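Long-range contacts in DCN1-like protein 3 (Homo sapiens, PDB 4GBA), which contributes to cullin neddylation by helping transfer NEDD8 from N-terminally acetylated E2 enzymes to cullin-RBX complexes through its DCUN1 domain: residues L45-M56 with K95-F106; R30-D38 with I76-P84. One frame throughout, in Å; residues are numbered along the deposited sequence.

Contact 1 (L45-M56 with K95-F106)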
loop_
_atom_site.group_PDB
_atom_site.type_symbol
_atom_site.label_atom_id
_atom_site.label_comp_id
_atom_site.label_asym_id
_atom_site.label_seq_id
_atom_site.Cartn_x
_atom_site.Cartn_y
_atom_site.Cartn_z
ATOM N N LEU A 45 -6.330 -2.767 0.285
ATOM C CA LEU A 45 -5.075 -2.796 -0.465
ATOM C C LEU A 45 -4.961 -4.121 -1.269
ATOM O O LEU A 45 -4.626 -4.105 -2.461
ATOM C CB LEU A 45 -3.871 -2.598 0.468
ATOM C CG LEU A 45 -2.477 -2.713 -0.166
ATOM C CD1 LEU A 45 -2.175 -1.518 -1.100
ATOM C CD2 LEU A 45 -1.396 -2.871 0.911
ATOM N N LEU A 46 -5.271 -5.256 -0.638
ATOM C CA LEU A 46 -5.228 -6.556 -1.346
ATOM C C LEU A 46 -6.181 -6.596 -2.541
ATOM O O LEU A 46 -5.820 -7.064 -3.613
ATOM C CB LEU A 46 -5.539 -7.717 -0.407
ATOM C CG LEU A 46 -4.553 -7.950 0.732
ATOM C CD1 LEU A 46 -4.862 -9.262 1.467
ATOM C CD2 LEU A 46 -3.151 -7.966 0.189
ATOM N N LEU A 47 -7.393 -6.088 -2.349
ATOM C CA LEU A 47 -8.372 -5.986 -3.425
ATOM C C LEU A 47 -7.836 -5.155 -4.581
ATOM O O LEU A 47 -7.861 -5.602 -5.723
ATOM C CB LEU A 47 -9.667 -5.366 -2.895
ATOM C CG LEU A 47 -11.020 -5.934 -3.316
ATOM C CD1 LEU A 47 -11.007 -7.478 -3.365
ATOM C CD2 LEU A 47 -12.133 -5.410 -2.378
ATOM N N ALA A 48 -7.358 -3.943 -4.288
ATOM C CA ALA A 48 -6.789 -3.067 -5.306
ATOM C C ALA A 48 -5.633 -3.772 -6.028
ATOM O O ALA A 48 -5.483 -3.658 -7.243
ATOM C CB ALA A 48 -6.308 -1.738 -4.678
ATOM N N TRP A 49 -4.816 -4.489 -5.262
ATOM C CA TRP A 49 -3.737 -5.289 -5.817
ATOM C C TRP A 49 -4.283 -6.326 -6.823
ATOM O O TRP A 49 -3.910 -6.315 -7.996
ATOM C CB TRP A 49 -2.948 -5.946 -4.673
ATOM C CG TRP A 49 -1.935 -7.008 -5.098
ATOM C CD1 TRP A 49 -0.943 -6.877 -6.027
ATOM C CD2 TRP A 49 -1.812 -8.340 -4.565
ATOM N NE1 TRP A 49 -0.208 -8.037 -6.108
ATOM C CE2 TRP A 49 -0.721 -8.953 -5.228
ATOM C CE3 TRP A 49 -2.520 -9.072 -3.599
ATOM C CZ2 TRP A 49 -0.323 -10.270 -4.957
ATOM C CZ3 TRP A 49 -2.124 -10.382 -3.326
ATOM C CH2 TRP A 49 -1.034 -10.967 -4.008
ATOM N N LYS A 50 -5.184 -7.192 -6.356
ATOM C CA LYS A 50 -5.877 -8.173 -7.206
ATOM C C LYS A 50 -6.550 -7.567 -8.452
ATOM O O LYS A 50 -6.552 -8.179 -9.519
ATOM C CB LYS A 50 -6.915 -8.936 -6.382
ATOM C CG LYS A 50 -6.616 -10.383 -6.239
ATOM C CD LYS A 50 -5.229 -10.596 -5.716
ATOM C CE LYS A 50 -4.880 -12.076 -5.766
ATOM N NZ LYS A 50 -5.178 -12.604 -7.109
ATOM N N PHE A 51 -7.130 -6.370 -8.315
ATOM C CA PHE A 51 -7.782 -5.712 -9.451
ATOM C C PHE A 51 -6.777 -4.939 -10.293
ATOM O O PHE A 51 -7.130 -4.362 -11.324
ATOM C CB PHE A 51 -8.886 -4.753 -8.985
ATOM C CG PHE A 51 -10.069 -5.439 -8.345
ATOM C CD1 PHE A 51 -10.066 -6.809 -8.118
ATOM C CD2 PHE A 51 -11.184 -4.711 -7.980
ATOM C CE1 PHE A 51 -11.149 -7.437 -7.531
ATOM C CE2 PHE A 51 -12.275 -5.329 -7.398
ATOM C CZ PHE A 51 -12.256 -6.698 -7.176
ATOM N N GLN A 52 -5.527 -4.907 -9.830
ATOM C CA GLN A 52 -4.460 -4.181 -10.525
ATOM C C GLN A 52 -4.843 -2.726 -10.812
ATOM O O GLN A 52 -4.725 -2.267 -11.955
ATOM C CB GLN A 52 -4.127 -4.870 -11.854
ATOM C CG GLN A 52 -3.829 -6.352 -11.756
ATOM C CD GLN A 52 -3.243 -6.886 -13.050
ATOM O OE1 GLN A 52 -3.916 -7.582 -13.815
ATOM N NE2 GLN A 52 -1.988 -6.539 -13.312
ATOM N N ALA A 53 -5.309 -2.013 -9.790
ATOM C CA ALA A 53 -5.768 -0.643 -9.974
ATOM C C ALA A 53 -4.617 0.379 -10.173
ATOM O O ALA A 53 -4.485 1.011 -11.236
ATOM C CB ALA A 53 -6.652 -0.242 -8.821
ATOM N N ALA A 54 -3.799 0.544 -9.142
ATOM C CA ALA A 54 -2.695 1.520 -9.152
ATOM C C ALA A 54 -3.110 3.015 -9.145
ATOM O O ALA A 54 -2.270 3.897 -8.903
ATOM C CB ALA A 54 -1.698 1.218 -10.293
ATOM N N THR A 55 -4.385 3.296 -9.419
ATOM C CA THR A 55 -4.951 4.625 -9.156
ATOM C C THR A 55 -5.870 4.579 -7.933
ATOM O O THR A 55 -6.955 4.003 -8.003
ATOM C CB THR A 55 -5.807 5.109 -10.326
ATOM O OG1 THR A 55 -5.178 4.752 -11.558
ATOM C CG2 THR A 55 -6.024 6.624 -10.251
ATOM N N MET A 56 -5.447 5.182 -6.824
ATOM C CA MET A 56 -6.243 5.142 -5.599
ATOM C C MET A 56 -7.640 5.686 -5.786
ATOM O O MET A 56 -7.813 6.737 -6.404
ATOM C CB MET A 56 -5.582 5.930 -4.479
ATOM C CG MET A 56 -4.748 5.084 -3.587
ATOM S SD MET A 56 -4.197 6.043 -2.191
ATOM C CE MET A 56 -2.879 4.985 -1.569
ATOM N N LYS A 95 4.334 -13.591 -3.979
ATOM C CA LYS A 95 3.152 -12.737 -4.007
ATOM C C LYS A 95 3.413 -11.449 -3.228
ATOM O O LYS A 95 3.059 -10.356 -3.677
ATOM C CB LYS A 95 1.943 -13.461 -3.411
ATOM C CG LYS A 95 1.510 -14.699 -4.194
ATOM C CD LYS A 95 1.174 -14.345 -5.630
ATOM C CE LYS A 95 0.618 -15.544 -6.407
ATOM N NZ LYS A 95 -0.854 -15.714 -6.238
ATOM N N PHE A 96 4.029 -11.574 -2.059
ATOM C CA PHE A 96 4.265 -10.401 -1.255
ATOM C C PHE A 96 5.165 -9.403 -1.970
ATOM O O PHE A 96 4.899 -8.205 -1.965
ATOM C CB PHE A 96 4.850 -10.727 0.112
ATOM C CG PHE A 96 5.081 -9.503 0.940
ATOM C CD1 PHE A 96 4.012 -8.867 1.572
ATOM C CD2 PHE A 96 6.350 -8.938 1.037
ATOM C CE1 PHE A 96 4.217 -7.705 2.324
ATOM C CE2 PHE A 96 6.567 -7.776 1.791
ATOM C CZ PHE A 96 5.500 -7.158 2.430
ATOM N N LYS A 97 6.233 -9.893 -2.584
ATOM C CA LYS A 97 7.121 -9.010 -3.335
ATOM C C LYS A 97 6.327 -8.275 -4.393
ATOM O O LYS A 97 6.556 -7.092 -4.630
ATOM C CB LYS A 97 8.284 -9.785 -3.978
ATOM C CG LYS A 97 9.437 -10.054 -3.015
ATOM C CD LYS A 97 10.366 -11.162 -3.505
ATOM C CE LYS A 97 11.375 -10.657 -4.527
ATOM N NZ LYS A 97 12.318 -11.742 -4.940
ATOM N N ASP A 98 5.392 -8.978 -5.027
ATOM C CA ASP A 98 4.580 -8.364 -6.073
ATOM C C ASP A 98 3.620 -7.318 -5.494
ATOM O O ASP A 98 3.471 -6.232 -6.050
ATOM C CB ASP A 98 3.810 -9.416 -6.882
ATOM C CG ASP A 98 3.048 -8.806 -8.055
ATOM O OD1 ASP A 98 3.684 -8.524 -9.098
ATOM O OD2 ASP A 98 1.817 -8.600 -7.941
ATOM N N LEU A 99 2.976 -7.661 -4.383
ATOM C CA LEU A 99 2.082 -6.748 -3.700
ATOM C C LEU A 99 2.844 -5.499 -3.257
ATOM O O LEU A 99 2.362 -4.366 -3.412
ATOM C CB LEU A 99 1.457 -7.440 -2.489
ATOM C CG LEU A 99 0.865 -6.493 -1.447
ATOM C CD1 LEU A 99 -0.397 -5.830 -1.981
ATOM C CD2 LEU A 99 0.600 -7.248 -0.166
ATOM N N TYR A 100 4.040 -5.725 -2.711
ATOM C CA TYR A 100 4.960 -4.652 -2.328
ATOM C C TYR A 100 5.345 -3.708 -3.488
ATOM O O TYR A 100 5.361 -2.484 -3.308
ATOM C CB TYR A 100 6.206 -5.230 -1.646
ATOM C CG TYR A 100 7.109 -4.180 -1.028
ATOM C CD1 TYR A 100 6.855 -3.678 0.245
ATOM C CD2 TYR A 100 8.217 -3.690 -1.716
ATOM C CE1 TYR A 100 7.669 -2.713 0.818
ATOM C CE2 TYR A 100 9.049 -2.715 -1.148
ATOM C CZ TYR A 100 8.768 -2.234 0.117
ATOM O OH TYR A 100 9.582 -1.271 0.683
ATOM N N ARG A 101 5.645 -4.253 -4.667
ATOM C CA ARG A 101 5.947 -3.404 -5.824
ATOM C C ARG A 101 4.715 -2.620 -6.289
ATOM O O ARG A 101 4.820 -1.434 -6.619
ATOM C CB ARG A 101 6.537 -4.214 -6.991
ATOM C CG ARG A 101 7.644 -5.184 -6.577
ATOM C CD ARG A 101 8.262 -5.949 -7.778
ATOM N NE ARG A 101 9.626 -5.484 -8.048
ATOM C CZ ARG A 101 10.622 -6.239 -8.515
ATOM N NH1 ARG A 101 10.423 -7.531 -8.777
ATOM N NH2 ARG A 101 11.826 -5.693 -8.709
ATOM N N PHE A 102 3.562 -3.297 -6.336
ATOM C CA PHE A 102 2.273 -2.685 -6.671
ATOM C C PHE A 102 1.926 -1.533 -5.714
ATOM O O PHE A 102 1.374 -0.519 -6.131
ATOM C CB PHE A 102 1.128 -3.728 -6.638
ATOM C CG PHE A 102 -0.252 -3.105 -6.627
ATOM C CD1 PHE A 102 -0.872 -2.728 -7.814
ATOM C CD2 PHE A 102 -0.908 -2.850 -5.425
ATOM C CE1 PHE A 102 -2.124 -2.135 -7.807
ATOM C CE2 PHE A 102 -2.160 -2.254 -5.415
ATOM C CZ PHE A 102 -2.766 -1.897 -6.611
ATOM N N THR A 103 2.232 -1.703 -4.434
ATOM C CA THR A 103 1.832 -0.722 -3.425
ATOM C C THR A 103 2.470 0.657 -3.688
ATOM O O THR A 103 1.855 1.690 -3.420
ATOM C CB THR A 103 2.122 -1.236 -1.986
ATOM O OG1 THR A 103 1.373 -2.441 -1.748
ATOM C CG2 THR A 103 1.749 -0.188 -0.932
ATOM N N PHE A 104 3.686 0.670 -4.244
ATOM C CA PHE A 104 4.334 1.929 -4.564
ATOM C C PHE A 104 3.571 2.654 -5.676
ATOM O O PHE A 104 3.235 3.839 -5.547
ATOM C CB PHE A 104 5.807 1.744 -4.951
ATOM C CG PHE A 104 6.474 3.031 -5.339
ATOM C CD1 PHE A 104 7.119 3.811 -4.392
ATOM C CD2 PHE A 104 6.398 3.500 -6.638
ATOM C CE1 PHE A 104 7.701 5.021 -4.750
ATOM C CE2 PHE A 104 6.978 4.722 -6.990
ATOM C CZ PHE A 104 7.627 5.471 -6.051
ATOM N N GLN A 105 3.296 1.920 -6.753
ATOM C CA GLN A 105 2.572 2.427 -7.920
ATOM C C GLN A 105 1.161 2.911 -7.554
ATOM O O GLN A 105 0.657 3.911 -8.084
ATOM C CB GLN A 105 2.479 1.317 -8.985
ATOM C CG GLN A 105 2.209 1.834 -10.391
ATOM C CD GLN A 105 3.204 2.928 -10.814
ATOM O OE1 GLN A 105 4.405 2.845 -10.525
ATOM N NE2 GLN A 105 2.696 3.966 -11.484
ATOM N N PHE A 106 0.532 2.170 -6.649
ATOM C CA PHE A 106 -0.798 2.476 -6.149
ATOM C C PHE A 106 -0.797 3.826 -5.421
ATOM O O PHE A 106 -1.602 4.706 -5.734
ATOM C CB PHE A 106 -1.253 1.341 -5.224
ATOM C CG PHE A 106 -2.691 1.448 -4.761
ATOM C CD1 PHE A 106 -3.732 1.542 -5.678
ATOM C CD2 PHE A 106 -3.001 1.402 -3.405
ATOM C CE1 PHE A 106 -5.055 1.621 -5.244
ATOM C CE2 PHE A 106 -4.317 1.480 -2.965
ATOM C CZ PHE A 106 -5.343 1.590 -3.885
#
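Trp49 NE1 donates a hydrogen bond to Asp98 OD2 at 2.8 Å. It is nearly straight, 172° at the hydrogen. The oxygen lies close to the indole plane; the N-H comes to the anti side of the carboxylate, tilted slightly out of its plane. Asp98 reaches the ring because its CG stands anti to the backbone N (chi1 -175°). One indole face lies on Leu99, whose CA makes a CH-pi contact 3.8 Å from the centroid of the five-membered ring. Lys50 CD lies against the opposite face. An alanine in place of Trp49 removes the indole N-H; Asp98 OD2 would probably be left without this donor, with a gap beside Leu99.

The two helices cross almost at a right angle within the DCUN1 (PONY) domain. Leu45, Ala48, Met56 and Phe106 also pack on a modified side chain of the bound acetylated E2 peptide. Trp49 CA lies over one face of Phe102, 3.7 Å from the ring centroid. Met56 CG does the same for Phe106, and its sulfur sits higher over that face in a Met-aromatic contact. Ala48 CB meets Phe106 CZ at 3.6 Å. Leu45 CD1 packs 3.7 Å from Thr103 OG1, a hydroxyl that donates to Leu99 O.

Contact 2 (R30-D38 with I76-P84)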
loop_
_atom_site.group_PDB
_atom_site.type_symbol
_atom_site.label_atom_id
_atom_site.label_comp_id
_atom_site.label_asym_id
_atom_site.label_seq_id
_atom_site.Cartn_x
_atom_site.Cartn_y
_atom_site.Cartn_z
ATOM N N ARG A 30 -19.057 3.488 -0.857
ATOM C CA ARG A 30 -20.199 2.561 -0.732
ATOM C C ARG A 30 -19.771 1.090 -0.887
ATOM O O ARG A 30 -20.245 0.205 -0.167
ATOM C CB ARG A 30 -21.281 2.895 -1.765
ATOM C CG ARG A 30 -21.990 4.238 -1.547
ATOM C CD ARG A 30 -22.877 4.252 -0.277
ATOM N NE ARG A 30 -22.102 4.421 0.955
ATOM C CZ ARG A 30 -22.561 4.153 2.177
ATOM N NH1 ARG A 30 -23.801 3.701 2.342
ATOM N NH2 ARG A 30 -21.774 4.328 3.237
ATOM N N PHE A 31 -18.877 0.837 -1.838
ATOM C CA PHE A 31 -18.356 -0.507 -2.078
ATOM C C PHE A 31 -17.652 -1.073 -0.832
ATOM O O PHE A 31 -17.939 -2.189 -0.416
ATOM C CB PHE A 31 -17.456 -0.488 -3.326
ATOM C CG PHE A 31 -16.815 -1.802 -3.659
ATOM C CD1 PHE A 31 -17.574 -2.881 -4.082
ATOM C CD2 PHE A 31 -15.439 -1.946 -3.600
ATOM C CE1 PHE A 31 -16.976 -4.093 -4.409
ATOM C CE2 PHE A 31 -14.838 -3.161 -3.938
ATOM C CZ PHE A 31 -15.610 -4.229 -4.345
ATOM N N CYS A 32 -16.764 -0.303 -0.214
ATOM C CA CYS A 32 -16.138 -0.723 1.051
ATOM C C CYS A 32 -17.154 -0.844 2.185
ATOM O O CYS A 32 -17.057 -1.738 3.040
ATOM C CB CYS A 32 -15.023 0.247 1.469
ATOM S SG CYS A 32 -13.646 0.328 0.287
ATOM N N ASN A 33 -18.119 0.067 2.209
ATOM C CA ASN A 33 -19.171 -0.029 3.210
ATOM C C ASN A 33 -19.937 -1.356 3.097
ATOM O O ASN A 33 -20.119 -2.051 4.092
ATOM C CB ASN A 33 -20.122 1.168 3.136
ATOM C CG ASN A 33 -21.227 1.091 4.174
ATOM O OD1 ASN A 33 -20.973 1.190 5.369
ATOM N ND2 ASN A 33 -22.454 0.915 3.720
ATOM N N ASP A 34 -20.357 -1.716 1.886
ATOM C CA ASP A 34 -21.036 -2.995 1.672
ATOM C C ASP A 34 -20.170 -4.199 2.037
ATOM O O ASP A 34 -20.661 -5.177 2.587
ATOM C CB ASP A 34 -21.529 -3.110 0.238
ATOM C CG ASP A 34 -22.672 -2.162 -0.059
ATOM O OD1 ASP A 34 -23.319 -1.691 0.903
ATOM O OD2 ASP A 34 -22.936 -1.898 -1.246
ATOM N N LEU A 35 -18.878 -4.126 1.734
ATOM C CA LEU A 35 -17.936 -5.161 2.155
ATOM C C LEU A 35 -17.722 -5.176 3.667
ATOM O O LEU A 35 -17.086 -6.088 4.188
ATOM C CB LEU A 35 -16.597 -4.972 1.454
ATOM C CG LEU A 35 -16.580 -5.141 -0.063
ATOM C CD1 LEU A 35 -15.256 -4.653 -0.604
ATOM C CD2 LEU A 35 -16.820 -6.596 -0.463
ATOM N N CYS A 36 -18.221 -4.148 4.361
ATOM C CA CYS A 36 -18.062 -4.042 5.808
ATOM C C CYS A 36 -16.608 -3.927 6.183
ATOM O O CYS A 36 -16.132 -4.549 7.140
ATOM C CB CYS A 36 -18.680 -5.255 6.491
ATOM S SG CYS A 36 -20.464 -5.203 6.371
ATOM N N VAL A 37 -15.911 -3.095 5.425
ATOM C CA VAL A 37 -14.471 -2.978 5.522
ATOM C C VAL A 37 -14.117 -1.489 5.617
ATOM O O VAL A 37 -14.696 -0.664 4.909
ATOM C CB VAL A 37 -13.821 -3.687 4.276
ATOM C CG1 VAL A 37 -12.921 -2.776 3.495
ATOM C CG2 VAL A 37 -13.113 -4.970 4.693
ATOM N N ASP A 38 -13.204 -1.129 6.513
ATOM C CA ASP A 38 -12.711 0.242 6.519
ATOM C C ASP A 38 -11.960 0.438 5.201
ATOM O O ASP A 38 -11.157 -0.406 4.829
ATOM C CB ASP A 38 -11.809 0.509 7.735
ATOM C CG ASP A 38 -11.293 1.951 7.785
ATOM O OD1 ASP A 38 -11.448 2.632 8.833
ATOM O OD2 ASP A 38 -10.714 2.405 6.774
ATOM N N ILE A 76 -20.944 -9.073 -3.562
ATOM C CA ILE A 76 -20.367 -8.580 -2.319
ATOM C C ILE A 76 -20.016 -9.731 -1.374
ATOM O O ILE A 76 -18.923 -9.767 -0.782
ATOM C CB ILE A 76 -21.343 -7.602 -1.608
ATOM C CG1 ILE A 76 -21.436 -6.289 -2.381
ATOM C CG2 ILE A 76 -20.895 -7.343 -0.184
ATOM C CD1 ILE A 76 -20.095 -5.533 -2.462
ATOM N N ASP A 77 -20.945 -10.676 -1.238
ATOM C CA ASP A 77 -20.724 -11.838 -0.383
ATOM C C ASP A 77 -19.640 -12.765 -0.913
ATOM O O ASP A 77 -18.905 -13.371 -0.136
ATOM C CB ASP A 77 -22.028 -12.604 -0.144
ATOM C CG ASP A 77 -22.765 -12.121 1.101
ATOM O OD1 ASP A 77 -22.568 -10.955 1.516
ATOM O OD2 ASP A 77 -23.532 -12.918 1.669
ATOM N N GLY A 78 -19.531 -12.857 -2.234
ATOM C CA GLY A 78 -18.499 -13.667 -2.852
ATOM C C GLY A 78 -17.116 -13.095 -2.608
ATOM O O GLY A 78 -16.186 -13.832 -2.298
ATOM N N ILE A 79 -16.980 -11.779 -2.755
ATOM C CA ILE A 79 -15.715 -11.108 -2.477
ATOM C C ILE A 79 -15.289 -11.314 -1.026
ATOM O O ILE A 79 -14.154 -11.703 -0.763
ATOM C CB ILE A 79 -15.775 -9.596 -2.815
ATOM C CG1 ILE A 79 -15.987 -9.403 -4.315
ATOM C CG2 ILE A 79 -14.482 -8.905 -2.390
ATOM C CD1 ILE A 79 -16.584 -8.110 -4.707
ATOM N N CYS A 80 -16.198 -11.072 -0.082
ATOM C CA CYS A 80 -15.863 -11.241 1.334
ATOM C C CYS A 80 -15.369 -12.650 1.625
ATOM O O CYS A 80 -14.439 -12.834 2.403
ATOM C CB CYS A 80 -17.048 -10.895 2.251
ATOM S SG CYS A 80 -17.535 -9.157 2.176
ATOM N N ALA A 81 -15.987 -13.640 0.991
ATOM C CA ALA A 81 -15.604 -15.030 1.196
ATOM C C ALA A 81 -14.160 -15.318 0.751
ATOM O O ALA A 81 -13.522 -16.242 1.269
ATOM C CB ALA A 81 -16.575 -15.950 0.481
ATOM N N ARG A 82 -13.647 -14.527 -0.196
ATOM C CA ARG A 82 -12.286 -14.716 -0.698
ATOM C C ARG A 82 -11.228 -14.121 0.220
ATOM O O ARG A 82 -10.060 -14.507 0.142
ATOM C CB ARG A 82 -12.115 -14.113 -2.094
ATOM C CG ARG A 82 -13.079 -14.648 -3.141
ATOM C CD ARG A 82 -13.093 -16.167 -3.198
ATOM N NE ARG A 82 -13.947 -16.632 -4.290
ATOM C CZ ARG A 82 -14.401 -17.875 -4.421
ATOM N NH1 ARG A 82 -14.092 -18.812 -3.528
ATOM N NH2 ARG A 82 -15.178 -18.172 -5.447
ATOM N N PHE A 83 -11.633 -13.182 1.076
ATOM C CA PHE A 83 -10.681 -12.416 1.882
ATOM C C PHE A 83 -9.657 -13.289 2.585
ATOM O O PHE A 83 -8.468 -13.090 2.412
ATOM C CB PHE A 83 -11.404 -11.513 2.878
ATOM C CG PHE A 83 -11.836 -10.192 2.293
ATOM C CD1 PHE A 83 -11.065 -9.566 1.318
ATOM C CD2 PHE A 83 -13.001 -9.571 2.719
ATOM C CE1 PHE A 83 -11.450 -8.342 0.781
ATOM C CE2 PHE A 83 -13.392 -8.350 2.178
ATOM C CZ PHE A 83 -12.616 -7.739 1.201
ATOM N N PRO A 84 -10.111 -14.288 3.352
ATOM C CA PRO A 84 -9.151 -15.129 4.086
ATOM C C PRO A 84 -8.078 -15.753 3.180
ATOM O O PRO A 84 -6.920 -15.857 3.584
ATOM C CB PRO A 84 -10.038 -16.216 4.705
ATOM C CG PRO A 84 -11.411 -15.578 4.795
ATOM C CD PRO A 84 -11.511 -14.687 3.591
#
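Leu35 and Ile76 bring the two backbones closest, with their CA atoms 6.1 Å apart. The helix axes at 30-34 and 76-84 make an angle of 67° and approach to 11.0 Å. The first helix closes in a Schellman motif: Cys36 has positive phi, and the N atoms of Cys36 and Val37 bond back to Asn33 O and Cys32 O. This is helix packing inside the DCUN1 (PONY) domain. It sets the end of helix 25-34 against the first turns of helix 76-89.

The side chain of Ile76 sets out toward the other segment. Its CD1 lies 3.9 Å from Asp34 CB and also meets Phe31 CE1. Ile76 CG2 rests 3.5 Å from the backbone oxygen Asp34 O. The carboxylate of Asp34 has its partner outside the two segments: OD2 is hydrogen-bonded to Tyr15 OH. With CG anti to the backbone N (chi1 178°), the Phe31 ring swings toward the second helix, where Ile79 CD1 meets its edge near the ring plane. The ring also meets Tyr15 edge-to-face.

Leu35 lays one methyl, CD2, against the second helix, touching Ile79 CG2 and Cys80 SG. The other, CD1, lies over a face of the Phe31 ring, toward its rim. Val37 continues the apolar surface beyond the turn. Its CG2 approaches the Phe83 ring obliquely, 4.2 Å from CE2.

How the contacts relate
The segments alternate along the chain: 30-38, 45-56, 76-84, then 95-106. The first two lie on consecutive helices, 25-34 and 42-50. The last two lie on another consecutive pair, 76-89 and 93-107. Each contact therefore joins one member of the first pair to one of the second. The centres of contacts 1 and 2 are about 17 Å apart, yet the contacts touch through Leu47. Leu47 CD2 packs 3.7 Å from Leu35 CD1, and Leu47 CD1 lies near Ile79 and Phe83. Contact 1 is close to the middle of the chain and meets the bound peptide; contact 2 lies farther out. Together they join these four helices of the DCUN1 domain.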